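Local atomic coordinates of transcriptional regulator, ROK family (Vibrio cholerae O1 biovar eltor, PDB entry 1Z05), a protein that probably binds DNA to regulate transcription of genes of carbohydrate metabolism, as a zinc-containing ROK-family relative of E. coli Mlc. Residues Y45-Q50 against K414-Y418; G107-M113 against D167-A173; E308-L312 against D331-V335. All blocks are in the same frame, centred on the assembly; numbering follows the deposited sequence.

Contact 1: residues Y45-Q50 against K414-Y418; sequences YKLIDQ and KQALY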
ATOM      1  N   TYR A  45      -8.493 -18.902  14.457  1.00 35.89           N
ATOM      2  CA  TYR A  45      -9.766 -19.130  13.768  1.00 35.42           C
ATOM      3  C   TYR A  45      -9.589 -19.355  12.259  1.00 35.01           C
ATOM      4  O   TYR A  45     -10.258 -20.223  11.660  1.00 35.44           O
ATOM      5  CB  TYR A  45     -10.703 -17.954  14.031  1.00 36.17           C
ATOM      6  CG  TYR A  45     -12.041 -18.103  13.376  1.00 36.09           C
ATOM      7  CD1 TYR A  45     -13.084 -18.775  14.028  1.00 37.32           C
ATOM      8  CD2 TYR A  45     -12.277 -17.582  12.099  1.00 35.97           C
ATOM      9  CE1 TYR A  45     -14.338 -18.917  13.422  1.00 38.12           C
ATOM     10  CE2 TYR A  45     -13.528 -17.731  11.484  1.00 36.72           C
ATOM     11  CZ  TYR A  45     -14.546 -18.399  12.151  1.00 36.96           C
ATOM     12  OH  TYR A  45     -15.785 -18.529  11.566  1.00 39.08           O
ATOM     13  N   LYS A  46      -8.705 -18.570  11.643  1.00 35.40           N
ATOM     14  CA  LYS A  46      -8.380 -18.741  10.215  1.00 35.05           C
ATOM     15  C   LYS A  46      -7.774 -20.119   9.923  1.00 35.46           C
ATOM     16  O   LYS A  46      -8.127 -20.760   8.925  1.00 34.65           O
ATOM     17  CB  LYS A  46      -7.461 -17.620   9.715  1.00 33.93           C
ATOM     18  CG  LYS A  46      -7.198 -17.665   8.209  1.00 36.26           C
ATOM     19  CD  LYS A  46      -6.199 -16.602   7.780  1.00 36.08           C
ATOM     20  CE  LYS A  46      -5.914 -16.671   6.290  1.00 35.10           C
ATOM     21  NZ  LYS A  46      -5.067 -15.509   5.893  1.00 37.00           N
ATOM     22  N   LEU A  47      -6.870 -20.576  10.789  1.00 35.32           N
ATOM     23  CA  LEU A  47      -6.316 -21.928  10.657  1.00 36.99           C
ATOM     24  C   LEU A  47      -7.402 -23.009  10.722  1.00 37.53           C
ATOM     25  O   LEU A  47      -7.438 -23.918   9.888  1.00 38.17           O
ATOM     26  CB  LEU A  47      -5.239 -22.183  11.717  1.00 36.47           C
ATOM     27  CG  LEU A  47      -3.854 -21.594  11.435  1.00 38.28           C
ATOM     28  CD1 LEU A  47      -2.948 -21.748  12.656  1.00 40.31           C
ATOM     29  CD2 LEU A  47      -3.210 -22.227  10.200  1.00 37.88           C
ATOM     30  N   ILE A  48      -8.291 -22.893  11.706  1.00 37.52           N
ATOM     31  CA  ILE A  48      -9.408 -23.828  11.869  1.00 37.14           C
ATOM     32  C   ILE A  48     -10.361 -23.796  10.662  1.00 39.00           C
ATOM     33  O   ILE A  48     -10.796 -24.847  10.166  1.00 39.83           O
ATOM     34  CB  ILE A  48     -10.183 -23.543  13.180  1.00 37.12           C
ATOM     35  CG1 ILE A  48      -9.270 -23.759  14.384  1.00 35.13           C
ATOM     36  CG2 ILE A  48     -11.393 -24.454  13.308  1.00 37.45           C
ATOM     37  CD1 ILE A  48      -9.799 -23.185  15.675  1.00 39.03           C
ATOM     38  N   ASP A  49     -10.664 -22.591  10.185  1.00 38.99           N
ATOM     39  CA  ASP A  49     -11.566 -22.414   9.049  1.00 40.14           C
ATOM     40  C   ASP A  49     -10.999 -23.074   7.787  1.00 40.69           C
ATOM     41  O   ASP A  49     -11.718 -23.765   7.052  1.00 41.93           O
ATOM     42  CB  ASP A  49     -11.833 -20.921   8.818  1.00 38.56           C
ATOM     43  CG  ASP A  49     -13.025 -20.664   7.909  1.00 43.32           C
ATOM     44  OD1 ASP A  49     -13.972 -21.479   7.894  1.00 48.84           O
ATOM     45  OD2 ASP A  49     -13.016 -19.632   7.209  1.00 40.21           O
ATOM     46  N   GLN A  50      -9.709 -22.875   7.554  1.00 40.57           N
ATOM     47  CA  GLN A  50      -9.070 -23.348   6.333  1.00 41.49           C
ATOM     48  C   GLN A  50      -8.513 -24.768   6.417  1.00 40.60           C
ATOM     49  O   GLN A  50      -8.354 -25.426   5.392  1.00 40.36           O
ATOM     50  CB  GLN A  50      -7.977 -22.364   5.904  1.00 41.36           C
ATOM     51  CG  GLN A  50      -8.533 -21.040   5.393  1.00 43.26           C
ATOM     52  CD  GLN A  50      -7.464 -20.020   5.036  1.00 44.24           C
ATOM     53  OE1 GLN A  50      -6.309 -20.129   5.459  1.00 45.61           O
ATOM     54  NE2 GLN A  50      -7.855 -19.002   4.265  1.00 43.01           N
ATOM     55  N   LYS A 414     -15.742 -11.745   6.416  1.00 32.56           N
ATOM     56  CA  LYS A 414     -14.750 -12.813   6.493  1.00 34.57           C
ATOM     57  C   LYS A 414     -13.398 -12.284   7.011  1.00 34.56           C
ATOM     58  O   LYS A 414     -12.816 -12.887   7.914  1.00 34.60           O
ATOM     59  CB  LYS A 414     -14.622 -13.571   5.166  1.00 35.44           C
ATOM     60  CG  LYS A 414     -13.444 -14.536   5.113  1.00 39.24           C
ATOM     61  CD  LYS A 414     -13.834 -15.888   4.559  1.00 47.36           C
ATOM     62  CE  LYS A 414     -14.209 -16.838   5.696  1.00 51.04           C
ATOM     63  NZ  LYS A 414     -14.962 -18.037   5.239  1.00 52.18           N
ATOM     64  N   GLN A 415     -12.926 -11.161   6.469  0.50 34.32           N
ATOM     65  CA  GLN A 415     -11.647 -10.594   6.900  0.50 34.70           C
ATOM     66  C   GLN A 415     -11.676 -10.085   8.346  0.50 33.81           C
ATOM     67  O   GLN A 415     -10.657 -10.148   9.039  0.50 33.59           O
ATOM     68  CB  GLN A 415     -11.151  -9.513   5.926  0.50 34.99           C
ATOM     69  CG  GLN A 415      -9.676  -9.106   6.105  0.50 37.44           C
ATOM     70  CD  GLN A 415      -8.704 -10.287   6.067  0.50 40.67           C
ATOM     71  OE1 GLN A 415      -7.916 -10.483   6.993  0.50 40.94           O
ATOM     72  NE2 GLN A 415      -8.758 -11.076   4.996  0.50 39.57           N
ATOM     73  N   ALA A 416     -12.835  -9.608   8.805  1.00 32.75           N
ATOM     74  CA  ALA A 416     -12.991  -9.183  10.214  1.00 33.10           C
ATOM     75  C   ALA A 416     -12.971 -10.363  11.191  1.00 33.72           C
ATOM     76  O   ALA A 416     -12.569 -10.199  12.338  1.00 33.71           O
ATOM     77  CB  ALA A 416     -14.268  -8.365  10.419  1.00 32.92           C
ATOM     78  N   LEU A 417     -13.415 -11.535  10.734  1.00 31.77           N
ATOM     79  CA  LEU A 417     -13.261 -12.785  11.505  1.00 33.32           C
ATOM     80  C   LEU A 417     -11.772 -13.173  11.600  1.00 33.99           C
ATOM     81  O   LEU A 417     -11.260 -13.440  12.683  1.00 34.77           O
ATOM     82  CB  LEU A 417     -14.073 -13.927  10.872  1.00 31.31           C
ATOM     83  CG  LEU A 417     -15.607 -13.815  10.945  1.00 31.64           C
ATOM     84  CD1 LEU A 417     -16.282 -14.813  10.037  1.00 33.04           C
ATOM     85  CD2 LEU A 417     -16.137 -13.983  12.373  1.00 33.31           C
ATOM     86  N   TYR A 418     -11.094 -13.178  10.458  1.00 33.82           N
ATOM     87  CA  TYR A 418      -9.664 -13.488  10.388  1.00 35.30           C
ATOM     88  C   TYR A 418      -8.771 -12.470  11.120  1.00 35.98           C
ATOM     89  O   TYR A 418      -7.712 -12.828  11.640  1.00 36.87           O
ATOM     90  CB  TYR A 418      -9.229 -13.603   8.935  1.00 35.00           C
ATOM     91  CG  TYR A 418      -9.770 -14.809   8.193  1.00 35.33           C
ATOM     92  CD1 TYR A 418     -10.537 -15.791   8.843  1.00 33.97           C
ATOM     93  CD2 TYR A 418      -9.489 -14.981   6.843  1.00 38.64           C
ATOM     94  CE1 TYR A 418     -11.020 -16.902   8.148  1.00 35.10           C
ATOM     95  CE2 TYR A 418      -9.958 -16.088   6.144  1.00 36.99           C
ATOM     96  CZ  TYR A 418     -10.721 -17.036   6.797  1.00 36.32           C
ATOM     97  OH  TYR A 418     -11.168 -18.118   6.078  1.00 38.40           O
TER
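Segments 45-50 and 414-418 are two helical pieces whose N-to-C directions lie 123° apart, with axes 10.2 Å from each other at closest, and the backbones come nearest at K46 and Y418, where the CA atoms are 5.4 Å apart. The packing is of the knobs-into-holes kind: Y418 is the knob, and Y45, K46, D49 and Q50 of helix 35-51 form the hole. Helix 35-51 opens the N-terminal helical region, which is consistent with the winged helix-turn-helix of Mlc-like repressors, while helix 407-418 belongs to the ROK part, so the contact joins the two.

Tyrosine suits the knob because it offers flat faces for aliphatic packing and a hydroxyl at its far end. K46 lays its fully extended chain across one face. Its chi1 of -174° sets CG anti to the backbone N, and K46 CG stands 3.6 Å from the centroid of the Y418 ring, almost on the ring normal, in a CH-pi contact. The opposite face receives CG of K414, from Y418's own helix, displaced toward the rim. Y45 meets this ring edge to edge, CD2 to CD1, and its CE2 also touches L417 CB at 3.9 Å. Beyond them, L423 of helix 421-428 borders both Y45 and L417.

D49 meets the polar end of the knob with OD2; its OD1 is hydrogen-bonded to T103 OG1, which steadies the carboxylate. K414 bends its chain so that NZ approaches D49 OD2 at 3.2 Å, a salt bridge whose hydrogen bond is weak; the ammonium would probably favour the charged form of the acid. The stronger grip on that oxygen comes from Y418 OH, which donates to D49 OD2 at 2.6 Å on the anti side, 20° out of the carboxylate plane.

Contact 2: residues G107-M113 against D167-A173; sequences GWQFLSM and DRVTSIA
D167 N donates to Q109 OE1 at 2.7 Å, coming from above the plane of the amide and not along a lone pair. The Q109 chain runs out extended beyond CG (chi2 171°), which brings OE1 to D167 N. The amide is held at both ends, since Q109 NE2 bonds Q165 O; a glutamine, carrying an acceptor and a donor, can thus tie the start of strand 108-116 to the loop leading into strand 168-176.

The two strands run parallel. R168 N bonds G107 O, and Q109 N bonds R168 O at 2.8 Å. G107 has a positive phi of 107°, a conformation that suits glycine. Between Q109 and L111 the register slips by one residue, a beta bulge: Q109 pairs with V169, but L111 with I172. Q109 O takes T170 N at 2.8 Å where the extra residue is accommodated. Pairing then resumes, with L111 N donating to S171 O and A173 N to L111 O.

On the face bearing W108, the indole supports the guanidinium of R168 in one of that arginine's two modelled conformers. There CZ sits 3.7 Å from the centroid of the five-membered ring, a cation-pi stack with planes 23° apart. The indole N-H is not given to the arginine: NE1, although it lies beneath R168 NH1, donates to H81 O. T170 CG2 touches W108 CE3 at 3.4 Å.

On the other face, L111 and I172 lie side by side, CB to CG1 3.8 Å, and M113 SD meets I172 CG2 at 4.0 Å. L111 and M113 also face helix 144-161, touching F158 and L151, while I172 borders L210. Small A173, like F110, instead meets I413 of helix 407-418. Helices packed on a mixed five-stranded sheet of order 3-2-1-4-5, with strand 108-116 in the middle and 168-176 parallel beside it, are the hallmark of the ASKHA (actin-like) fold.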
ATOM      1  N   GLY A 107     -26.045 -21.545  11.746  1.00 35.84           N
ATOM      2  CA  GLY A 107     -26.765 -20.746  12.727  1.00 36.61           C
ATOM      3  C   GLY A 107     -26.301 -19.306  12.764  1.00 37.44           C
ATOM      4  O   GLY A 107     -27.050 -18.416  13.187  1.00 38.24           O
ATOM      5  N   TRP A 108     -25.065 -19.070  12.329  1.00 36.74           N
ATOM      6  CA  TRP A 108     -24.498 -17.726  12.308  1.00 36.90           C
ATOM      7  C   TRP A 108     -24.718 -17.080  10.953  1.00 37.44           C
ATOM      8  O   TRP A 108     -24.548 -17.720   9.910  1.00 37.38           O
ATOM      9  CB  TRP A 108     -22.995 -17.758  12.559  1.00 36.20           C
ATOM     10  CG  TRP A 108     -22.586 -18.287  13.885  1.00 38.02           C
ATOM     11  CD1 TRP A 108     -21.951 -19.468  14.130  1.00 37.56           C
ATOM     12  CD2 TRP A 108     -22.721 -17.634  15.150  1.00 37.39           C
ATOM     13  NE1 TRP A 108     -21.695 -19.599  15.468  1.00 38.12           N
ATOM     14  CE2 TRP A 108     -22.156 -18.486  16.121  1.00 38.26           C
ATOM     15  CE3 TRP A 108     -23.261 -16.407  15.557  1.00 40.09           C
ATOM     16  CZ2 TRP A 108     -22.131 -18.165  17.481  1.00 38.08           C
ATOM     17  CZ3 TRP A 108     -23.239 -16.083  16.917  1.00 39.28           C
ATOM     18  CH2 TRP A 108     -22.679 -16.965  17.861  1.00 39.07           C
ATOM     19  N   GLN A 109     -25.051 -15.797  10.983  1.00 36.33           N
ATOM     20  CA  GLN A 109     -25.391 -15.059   9.787  1.00 37.44           C
ATOM     21  C   GLN A 109     -24.837 -13.639   9.863  1.00 37.75           C
ATOM     22  O   GLN A 109     -24.351 -13.204  10.905  1.00 39.55           O
ATOM     23  CB  GLN A 109     -26.916 -15.006   9.635  1.00 36.03           C
ATOM     24  CG  GLN A 109     -27.602 -16.379   9.573  1.00 37.32           C
ATOM     25  CD  GLN A 109     -29.099 -16.271   9.647  1.00 37.57           C
ATOM     26  OE1 GLN A 109     -29.621 -15.330  10.226  1.00 40.70           O
ATOM     27  NE2 GLN A 109     -29.803 -17.237   9.061  1.00 39.51           N
ATOM     28  N   PHE A 110     -24.912 -12.924   8.747  1.00 39.06           N
ATOM     29  CA  PHE A 110     -24.649 -11.490   8.722  1.00 37.88           C
ATOM     30  C   PHE A 110     -25.481 -10.863   7.602  1.00 38.97           C
ATOM     31  O   PHE A 110     -25.920 -11.562   6.686  1.00 39.19           O
ATOM     32  CB  PHE A 110     -23.142 -11.200   8.537  1.00 36.84           C
ATOM     33  CG  PHE A 110     -22.557 -11.712   7.234  1.00 37.49           C
ATOM     34  CD1 PHE A 110     -22.586 -10.926   6.087  1.00 36.88           C
ATOM     35  CD2 PHE A 110     -21.953 -12.969   7.171  1.00 34.02           C
ATOM     36  CE1 PHE A 110     -22.037 -11.379   4.878  1.00 34.38           C
ATOM     37  CE2 PHE A 110     -21.383 -13.429   5.980  1.00 38.17           C
ATOM     38  CZ  PHE A 110     -21.432 -12.641   4.831  1.00 37.21           C
ATOM     39  N   LEU A 111     -25.708  -9.555   7.699  1.00 38.52           N
ATOM     40  CA  LEU A 111     -26.315  -8.787   6.629  1.00 40.00           C
ATOM     41  C   LEU A 111     -25.232  -8.136   5.794  1.00 40.49           C
ATOM     42  O   LEU A 111     -24.229  -7.641   6.328  1.00 40.08           O
ATOM     43  CB  LEU A 111     -27.211  -7.674   7.188  1.00 41.82           C
ATOM     44  CG  LEU A 111     -28.549  -7.977   7.846  1.00 45.08           C
ATOM     45  CD1 LEU A 111     -29.297  -6.649   8.009  1.00 50.21           C
ATOM     46  CD2 LEU A 111     -29.371  -8.947   7.022  1.00 52.21           C
ATOM     47  N   SER A 112     -25.420  -8.163   4.482  1.00 40.27           N
ATOM     48  CA  SER A 112     -24.540  -7.446   3.572  1.00 40.94           C
ATOM     49  C   SER A 112     -25.443  -6.579   2.723  1.00 41.39           C
ATOM     50  O   SER A 112     -26.444  -7.058   2.184  1.00 42.22           O
ATOM     51  CB  SER A 112     -23.721  -8.412   2.711  1.00 41.57           C
ATOM     52  OG  SER A 112     -22.775  -7.708   1.916  1.00 43.56           O
ATOM     53  N   MET A 113     -25.104  -5.295   2.641  1.00 40.95           N
ATOM     54  CA  MET A 113     -25.899  -4.321   1.920  1.00 41.10           C
ATOM     55  C   MET A 113     -25.085  -3.617   0.845  1.00 39.66           C
ATOM     56  O   MET A 113     -23.871  -3.440   0.976  1.00 38.76           O
ATOM     57  CB  MET A 113     -26.452  -3.282   2.900  1.00 39.79           C
ATOM     58  CG  MET A 113     -27.363  -3.874   3.964  1.00 42.05           C
ATOM     59  SD  MET A 113     -27.786  -2.684   5.254  1.00 47.09           S
ATOM     60  CE  MET A 113     -29.033  -1.714   4.430  1.00 50.37           C
ATOM     61  N   ASP A 167     -31.419 -15.839  12.188  1.00 42.31           N
ATOM     62  CA  ASP A 167     -30.968 -16.621  13.327  1.00 43.73           C
ATOM     63  C   ASP A 167     -30.024 -15.723  14.135  1.00 42.82           C
ATOM     64  O   ASP A 167     -30.461 -14.706  14.682  1.00 43.26           O
ATOM     65  CB  ASP A 167     -30.319 -17.937  12.852  1.00 43.28           C
ATOM     66  CG  ASP A 167     -30.187 -18.975  13.967  1.00 49.27           C
ATOM     67  OD1 ASP A 167     -30.483 -18.669  15.150  1.00 53.61           O
ATOM     68  OD2 ASP A 167     -29.783 -20.119  13.655  1.00 56.21           O
ATOM     69  N   ARG A 168     -28.744 -16.082  14.179  0.50 42.05           N
ATOM     70  CA  ARG A 168     -27.746 -15.324  14.924  0.50 41.93           C
ATOM     71  C   ARG A 168     -27.007 -14.366  13.989  0.50 40.64           C
ATOM     72  O   ARG A 168     -25.995 -14.725  13.392  0.50 40.26           O
ATOM     73  CB  ARG A 168     -26.763 -16.271  15.623  0.50 41.60           C
ATOM     74  CG  ARG A 168     -27.426 -17.391  16.429  0.50 42.19           C
ATOM     75  CD  ARG A 168     -26.405 -18.317  17.086  0.50 43.77           C
ATOM     76  NE  ARG A 168     -25.685 -19.152  16.122  0.50 46.28           N
ATOM     77  CZ  ARG A 168     -25.167 -20.347  16.397  0.50 46.16           C
ATOM     78  NH1 ARG A 168     -24.531 -21.022  15.451  0.50 46.62           N
ATOM     79  NH2 ARG A 168     -25.291 -20.875  17.611  0.50 49.22           N
ATOM     80  N   VAL A 169     -27.537 -13.152  13.858  1.00 40.24           N
ATOM     81  CA  VAL A 169     -26.945 -12.136  12.979  1.00 40.04           C
ATOM     82  C   VAL A 169     -25.806 -11.447  13.724  1.00 39.46           C
ATOM     83  O   VAL A 169     -26.020 -10.834  14.766  1.00 40.02           O
ATOM     84  CB  VAL A 169     -27.996 -11.099  12.532  1.00 41.24           C
ATOM     85  CG1 VAL A 169     -27.415 -10.175  11.447  1.00 41.60           C
ATOM     86  CG2 VAL A 169     -29.263 -11.805  12.032  1.00 37.78           C
ATOM     87  N   THR A 170     -24.596 -11.552  13.194  1.00 37.87           N
ATOM     88  CA  THR A 170     -23.411 -11.122  13.937  1.00 36.59           C
ATOM     89  C   THR A 170     -22.975  -9.702  13.623  1.00 36.30           C
ATOM     90  O   THR A 170     -22.269  -9.073  14.414  1.00 37.23           O
ATOM     91  CB  THR A 170     -22.225 -12.016  13.599  1.00 36.02           C
ATOM     92  OG1 THR A 170     -21.970 -11.917  12.199  1.00 35.39           O
ATOM     93  CG2 THR A 170     -22.520 -13.466  13.954  1.00 38.24           C
ATOM     94  N   SER A 171     -23.365  -9.211  12.455  1.00 36.53           N
ATOM     95  CA  SER A 171     -22.767  -7.999  11.893  1.00 38.83           C
ATOM     96  C   SER A 171     -23.495  -7.555  10.631  1.00 38.89           C
ATOM     97  O   SER A 171     -24.296  -8.305  10.065  1.00 40.51           O
ATOM     98  CB  SER A 171     -21.291  -8.260  11.549  1.00 38.69           C
ATOM     99  OG  SER A 171     -21.179  -9.391  10.699  1.00 39.59           O
ATOM    100  N   ILE A 172     -23.182  -6.338  10.193  1.00 39.12           N
ATOM    101  CA  ILE A 172     -23.702  -5.764   8.965  1.00 39.09           C
ATOM    102  C   ILE A 172     -22.536  -5.188   8.165  1.00 39.52           C
ATOM    103  O   ILE A 172     -21.710  -4.450   8.699  1.00 39.85           O
ATOM    104  CB  ILE A 172     -24.759  -4.655   9.251  1.00 38.47           C
ATOM    105  CG1 ILE A 172     -26.022  -5.270   9.870  1.00 40.90           C
ATOM    106  CG2 ILE A 172     -25.113  -3.883   7.969  1.00 39.32           C
ATOM    107  CD1 ILE A 172     -27.000  -4.280  10.491  1.00 39.25           C
ATOM    108  N   ALA A 173     -22.464  -5.561   6.893  1.00 38.56           N
ATOM    109  CA  ALA A 173     -21.525  -4.957   5.962  1.00 39.28           C
ATOM    110  C   ALA A 173     -22.297  -4.127   4.943  1.00 39.55           C
ATOM    111  O   ALA A 173     -23.384  -4.513   4.509  1.00 39.72           O
ATOM    112  CB  ALA A 173     -20.682  -6.044   5.281  1.00 38.40           C
TER

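Contact 3: residues E308-L312 against D331-V335; sequences EPSCL and DPLAV
Helix 332-356 begins with an aspartate N-cap, D331, and the same carboxylate receives the loop that follows helix 293-305. Within that loop S310 makes an ST turn, its OG accepting L312 N at 3.0 Å, and the hydroxyl proton is then spent on D331: S310 OG donates to D331 OD2 at 2.8 Å, from the syn side but 33° out of the carboxylate plane. A serine is well matched here, since one small group accepts from its own turn and donates to the cap.

D331 OD2 is gripped twice. The capping bond proper comes from A334 N, 3.1 Å from D331 OD2, and it reaches that oxygen from the face opposite to S310 OG. The other oxygen faces the loop backbone: C311 N donates to D331 OD1 at 3.1 Å, nearly straight at 169° but from well above the carboxylate plane. A water completes the bridge, giving its protons to D331 OD1 and to P309 O while accepting from L333 N at 2.9 Å. With so many donors around it at a helix N-terminus, this buried aspartate would be expected to stay ionised, and a short acid suits the place because its carboxylate can turn back on the first turn of the helix.

Van der Waals contacts surround these bonds. L333 has its CG opposite the backbone N (chi1 178°), which carries its branches to the loop, where CD2 lies 3.6 Å from S310 CB. Its other methyl, CD1, meets the E308 carboxylate, whose OE1 is salt-bridged to R303 of helix 293-305. C311 places SG against the D331 carboxylate and also touches A326 of helix 320-328. Farther along, L312, which packs on V300 and I304, makes an apolar contact with the helix, CD1 lying 4.3 Å from A334 CB.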
ATOM      1  N   GLU A 308     -20.540   6.046 -40.445  1.00 32.54           N
ATOM      2  CA  GLU A 308     -19.843   4.759 -40.414  1.00 35.28           C
ATOM      3  C   GLU A 308     -20.845   3.610 -40.317  1.00 34.22           C
ATOM      4  O   GLU A 308     -21.731   3.644 -39.469  1.00 34.02           O
ATOM      5  CB  GLU A 308     -18.830   4.694 -39.263  1.00 33.73           C
ATOM      6  CG  GLU A 308     -17.641   5.629 -39.463  1.00 36.55           C
ATOM      7  CD  GLU A 308     -16.524   5.389 -38.460  1.00 40.12           C
ATOM      8  OE1 GLU A 308     -16.064   4.228 -38.329  1.00 44.69           O
ATOM      9  OE2 GLU A 308     -16.090   6.373 -37.825  1.00 46.22           O
ATOM     10  N   PRO A 309     -20.703   2.585 -41.188  1.00 34.38           N
ATOM     11  CA  PRO A 309     -21.693   1.508 -41.219  1.00 34.29           C
ATOM     12  C   PRO A 309     -21.625   0.598 -39.992  1.00 34.72           C
ATOM     13  O   PRO A 309     -20.540   0.348 -39.451  1.00 34.05           O
ATOM     14  CB  PRO A 309     -21.344   0.741 -42.499  1.00 34.54           C
ATOM     15  CG  PRO A 309     -19.915   1.013 -42.727  1.00 34.59           C
ATOM     16  CD  PRO A 309     -19.625   2.373 -42.171  1.00 34.00           C
ATOM     17  N   SER A 310     -22.786   0.126 -39.547  1.00 35.04           N
ATOM     18  CA  SER A 310     -22.861  -0.741 -38.375  1.00 35.61           C
ATOM     19  C   SER A 310     -24.235  -1.357 -38.278  1.00 36.10           C
ATOM     20  O   SER A 310     -25.220  -0.763 -38.724  1.00 37.02           O
ATOM     21  CB  SER A 310     -22.579   0.045 -37.086  1.00 35.10           C
ATOM     22  OG  SER A 310     -22.693  -0.780 -35.932  1.00 35.60           O
ATOM     23  N   CYS A 311     -24.294  -2.536 -37.666  1.00 36.51           N
ATOM     24  CA  CYS A 311     -25.555  -3.183 -37.336  1.00 37.53           C
ATOM     25  C   CYS A 311     -26.290  -2.439 -36.209  1.00 38.38           C
ATOM     26  O   CYS A 311     -27.465  -2.697 -35.954  1.00 38.76           O
ATOM     27  CB  CYS A 311     -25.315  -4.645 -36.948  1.00 37.35           C
ATOM     28  SG  CYS A 311     -24.395  -4.900 -35.407  1.00 41.16           S
ATOM     29  N   LEU A 312     -25.586  -1.528 -35.537  1.00 38.38           N
ATOM     30  CA  LEU A 312     -26.168  -0.693 -34.492  1.00 39.60           C
ATOM     31  C   LEU A 312     -26.810   0.596 -35.023  1.00 39.98           C
ATOM     32  O   LEU A 312     -27.420   1.340 -34.254  1.00 40.92           O
ATOM     33  CB  LEU A 312     -25.104  -0.339 -33.437  1.00 39.07           C
ATOM     34  CG  LEU A 312     -24.488  -1.461 -32.591  1.00 40.01           C
ATOM     35  CD1 LEU A 312     -23.204  -1.004 -31.904  1.00 40.92           C
ATOM     36  CD2 LEU A 312     -25.479  -2.010 -31.561  1.00 43.60           C
ATOM     37  N   ASP A 331     -19.418  -7.216 -35.534  1.00 37.62           N
ATOM     38  CA  ASP A 331     -19.668  -5.900 -36.138  1.00 35.70           C
ATOM     39  C   ASP A 331     -18.377  -5.084 -36.134  1.00 33.83           C
ATOM     40  O   ASP A 331     -17.849  -4.787 -35.067  1.00 34.52           O
ATOM     41  CB  ASP A 331     -20.784  -5.137 -35.408  1.00 35.20           C
ATOM     42  CG  ASP A 331     -21.064  -3.784 -36.037  1.00 34.59           C
ATOM     43  OD1 ASP A 331     -21.488  -3.743 -37.214  1.00 33.03           O
ATOM     44  OD2 ASP A 331     -20.843  -2.756 -35.358  1.00 33.29           O
ATOM     45  N   PRO A 332     -17.852  -4.745 -37.327  1.00 33.27           N
ATOM     46  CA  PRO A 332     -16.567  -4.042 -37.437  1.00 32.14           C
ATOM     47  C   PRO A 332     -16.468  -2.773 -36.587  1.00 32.04           C
ATOM     48  O   PRO A 332     -15.453  -2.563 -35.921  1.00 30.83           O
ATOM     49  CB  PRO A 332     -16.486  -3.701 -38.926  1.00 31.46           C
ATOM     50  CG  PRO A 332     -17.267  -4.793 -39.588  1.00 32.04           C
ATOM     51  CD  PRO A 332     -18.418  -5.052 -38.660  1.00 32.88           C
ATOM     52  N   LEU A 333     -17.506  -1.943 -36.605  1.00 31.32           N
ATOM     53  CA  LEU A 333     -17.516  -0.720 -35.791  1.00 32.53           C
ATOM     54  C   LEU A 333     -17.425  -0.997 -34.282  1.00 32.29           C
ATOM     55  O   LEU A 333     -16.594  -0.414 -33.593  1.00 32.11           O
ATOM     56  CB  LEU A 333     -18.720   0.172 -36.123  1.00 32.53           C
ATOM     57  CG  LEU A 333     -18.852   1.471 -35.299  1.00 36.36           C
ATOM     58  CD1 LEU A 333     -17.638   2.342 -35.498  1.00 39.83           C
ATOM     59  CD2 LEU A 333     -20.112   2.241 -35.675  1.00 36.12           C
ATOM     60  N   ALA A 334     -18.272  -1.893 -33.781  1.00 32.84           N
ATOM     61  CA  ALA A 334     -18.276  -2.258 -32.366  1.00 31.94           C
ATOM     62  C   ALA A 334     -16.958  -2.912 -31.954  1.00 31.89           C
ATOM     63  O   ALA A 334     -16.422  -2.620 -30.889  1.00 32.26           O
ATOM     64  CB  ALA A 334     -19.454  -3.174 -32.062  1.00 31.37           C
ATOM     65  N   VAL A 335     -16.436  -3.799 -32.800  1.00 32.09           N
ATOM     66  CA  VAL A 335     -15.109  -4.376 -32.590  1.00 30.81           C
ATOM     67  C   VAL A 335     -14.066  -3.264 -32.449  1.00 31.10           C
ATOM     68  O   VAL A 335     -13.292  -3.245 -31.490  1.00 32.91           O
ATOM     69  CB  VAL A 335     -14.717  -5.359 -33.732  1.00 30.23           C
ATOM     70  CG1 VAL A 335     -13.224  -5.729 -33.668  1.00 28.27           C
ATOM     71  CG2 VAL A 335     -15.590  -6.620 -33.691  1.00 30.34           C
TER
HETATM   72  O   HOH W   1     -19.721  -2.060 -38.549  1.00 33.42           O

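In the fold
Contacts 1 and 2 are neighbours, their centres 16 Å apart, and helix 407-418 connects them: A410 and I413 lie against the sheet strands of contact 2, and K414-Y418 meet helix 35-51 in contact 1. The centre of contact 3 is about 50 Å from that of contact 1 and about 48 Å from that of contact 2, across the middle of the chain, near the start of the helix that leads to strand 360-364 of the second sheet. Along the sequence contact 2 closes before contact 3 opens, and contact 1 spans both, bringing the C-terminal part back to the probable DNA-binding region. The chain thus has two similarly ordered sheets, as in ASKHA proteins.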